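Side-chain contact in ferric vibriobactin ABC transporter, periplasmic ferric vibriobactin-binding protein (PDB 3R5T), which binds the iron-loaded siderophore ferric vibriobactin in the periplasm of Vibrio cholerae, probably delivering it to an ABC transporter for import: residues E80-E85 with P105-I110. Numbering follows the deposited sequence. Where two conformers were deposited one is given.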
loop_
_atom_site.group_PDB
_atom_site.type_symbol
_atom_site.label_atom_id
_atom_site.label_comp_id
_atom_site.label_asym_id
_atom_site.label_seq_id
_atom_site.Cartn_x
_atom_site.Cartn_y
_atom_site.Cartn_z
ATOM N N GLU A 80 -6.490 9.553 25.076
ATOM C CA GLU A 80 -5.675 10.495 25.842
ATOM C C GLU A 80 -4.511 10.960 24.973
ATOM O O GLU A 80 -4.200 12.147 24.927
ATOM C CB GLU A 80 -5.169 9.850 27.132
ATOM C CG GLU A 80 -4.194 10.721 27.901
ATOM C CD GLU A 80 -3.747 10.065 29.188
ATOM O OE1 GLU A 80 -4.624 9.569 29.937
ATOM O OE2 GLU A 80 -2.523 10.041 29.463
ATOM N N SER A 81 -3.878 10.022 24.287
ATOM C CA SER A 81 -2.738 10.362 23.451
ATOM C C SER A 81 -3.151 11.313 22.330
ATOM O O SER A 81 -2.415 12.247 22.010
ATOM C CB SER A 81 -2.043 9.107 22.907
ATOM O OG SER A 81 -2.856 8.397 21.988
ATOM N N VAL A 82 -4.334 11.103 21.758
ATOM C CA VAL A 82 -4.816 12.016 20.706
ATOM C C VAL A 82 -5.014 13.434 21.264
ATOM O O VAL A 82 -4.563 14.409 20.663
ATOM C CB VAL A 82 -6.123 11.521 20.053
ATOM C CG1 VAL A 82 -6.547 12.484 18.932
ATOM C CG2 VAL A 82 -5.917 10.131 19.481
ATOM N N TYR A 83 -5.690 13.548 22.405
ATOM C CA TYR A 83 -5.884 14.841 23.058
ATOM C C TYR A 83 -4.543 15.536 23.297
ATOM O O TYR A 83 -4.388 16.724 23.003
ATOM C CB TYR A 83 -6.634 14.689 24.392
ATOM C CG TYR A 83 -8.142 14.610 24.265
ATOM C CD1 TYR A 83 -8.922 15.765 24.213
ATOM C CD2 TYR A 83 -8.787 13.383 24.195
ATOM C CE1 TYR A 83 -10.306 15.690 24.101
ATOM C CE2 TYR A 83 -10.160 13.297 24.077
ATOM C CZ TYR A 83 -10.916 14.451 24.017
ATOM O OH TYR A 83 -12.283 14.351 23.890
ATOM N N VAL A 84 -3.563 14.802 23.811
ATOM C CA VAL A 84 -2.297 15.439 24.175
ATOM C C VAL A 84 -1.518 15.922 22.948
ATOM O O VAL A 84 -0.846 16.950 23.000
ATOM C CB VAL A 84 -1.426 14.531 25.085
ATOM C CG1 VAL A 84 -0.059 15.154 25.315
ATOM C CG2 VAL A 84 -2.136 14.262 26.415
ATOM N N GLU A 85 -1.626 15.198 21.838
ATOM C CA GLU A 85 -0.955 15.617 20.611
ATOM C C GLU A 85 -1.563 16.892 20.017
ATOM O O GLU A 85 -0.931 17.553 19.189
ATOM C CB GLU A 85 -0.965 14.490 19.577
ATOM C CG GLU A 85 -0.082 13.305 19.947
ATOM C CD GLU A 85 1.365 13.700 20.168
ATOM O OE1 GLU A 85 1.901 13.421 21.265
ATOM O OE2 GLU A 85 1.966 14.309 19.262
ATOM N N PRO A 105 -16.722 9.047 15.704
ATOM C CA PRO A 105 -17.416 10.030 16.544
ATOM C C PRO A 105 -16.589 10.490 17.752
ATOM O O PRO A 105 -16.647 11.667 18.116
ATOM C CB PRO A 105 -18.670 9.273 16.995
ATOM C CG PRO A 105 -18.921 8.292 15.879
ATOM C CD PRO A 105 -17.535 7.834 15.495
ATOM N N LEU A 106 -15.832 9.589 18.366
ATOM C CA LEU A 106 -14.986 9.983 19.490
ATOM C C LEU A 106 -13.841 10.872 19.024
ATOM O O LEU A 106 -13.490 11.849 19.683
ATOM C CB LEU A 106 -14.458 8.758 20.250
ATOM C CG LEU A 106 -15.506 7.982 21.043
ATOM C CD1 LEU A 106 -15.021 6.573 21.408
ATOM C CD2 LEU A 106 -15.878 8.767 22.296
ATOM N N LEU A 107 -13.281 10.559 17.856
ATOM C CA LEU A 107 -12.149 11.313 17.331
ATOM C C LEU A 107 -12.567 12.700 16.832
ATOM O O LEU A 107 -11.855 13.683 17.034
ATOM C CB LEU A 107 -11.469 10.528 16.210
ATOM C CG LEU A 107 -10.801 9.215 16.649
ATOM C CD1 LEU A 107 -10.528 8.323 15.454
ATOM C CD2 LEU A 107 -9.513 9.502 17.419
ATOM N N GLN A 108 -13.721 12.772 16.183
ATOM C CA GLN A 108 -14.225 14.041 15.659
ATOM C C GLN A 108 -14.494 15.042 16.784
ATOM O O GLN A 108 -14.482 16.252 16.559
ATOM C CB GLN A 108 -15.470 13.802 14.795
ATOM C CG GLN A 108 -16.130 15.065 14.231
ATOM C CD GLN A 108 -15.288 15.796 13.192
ATOM O OE1 GLN A 108 -14.627 15.188 12.339
ATOM N NE2 GLN A 108 -15.334 17.124 13.248
ATOM N N ALA A 109 -14.729 14.542 17.995
ATOM C CA ALA A 109 -14.903 15.411 19.157
ATOM C C ALA A 109 -13.608 16.141 19.485
ATOM O O ALA A 109 -13.623 17.167 20.176
ATOM C CB ALA A 109 -15.381 14.599 20.367
ATOM N N ILE A 110 -12.492 15.608 18.999
ATOM C CA ILE A 110 -11.169 16.156 19.275
ATOM C C ILE A 110 -10.655 17.091 18.187
ATOM O O ILE A 110 -10.123 18.159 18.479
ATOM C CB ILE A 110 -10.128 15.031 19.466
ATOM C CG1 ILE A 110 -10.645 13.988 20.465
ATOM C CG2 ILE A 110 -8.788 15.623 19.895
ATOM C CD1 ILE A 110 -9.698 12.814 20.694
HETATM O O HOH W 1 -13.354 12.105 22.540
#
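I110 drives its side chain into the angle between V82 and Y83, and its terminal methyl is the point where the contact is tightest. That methyl, CD1, lies 3.6 Å from V82 CG1 and 3.4 Å from Y83 CE2. It also makes a CH-pi contact over a face of the tyrosine ring, 3.9 Å from the centroid and 28° off the ring normal, while I110 CG1 lies over the same face, also displaced toward the rim, 3.6 Å from Y83 CZ. An isoleucine suits this place because its long branch is extended, with chi2 at 179°, and carries CD1 across to the other helix; its short branch, CG2, stays nearer its own backbone and meets V82 CG1 at 4.0 Å. The two branches of V82 divide the work: CG1, anti to the backbone N (chi1 -178°), serves I110, whereas CG2 faces L107. The latter contact is looser, L107 CD2 standing 4.2 Å from V82 CG2, but it continues the apolar seam inward, where compact valine and leucine are both buried.

Toward solvent the character changes. Y83 is largely exposed, and tyrosine fits such a margin: its ring covers I110 while its hydroxyl hydrogen-bonds to water. No direct hydrogen bond joins the segments; instead one water lies 2.8 Å from Y83 OH and donates to L106 O, a mediated link at the outer edge.

Helices 79-85 and 104-108 thus pack side by side, with I110 in the adjoining turn, against the five-stranded parallel sheet of one lobe, well away from the siderophore. V82 touches W72 of strand 69-73 and I90 of strand 89-93, and L107 reaches V92 of that latter strand, which connects the two helices in the alternating alpha/beta order expected of a periplasmic solute-binding protein lobe.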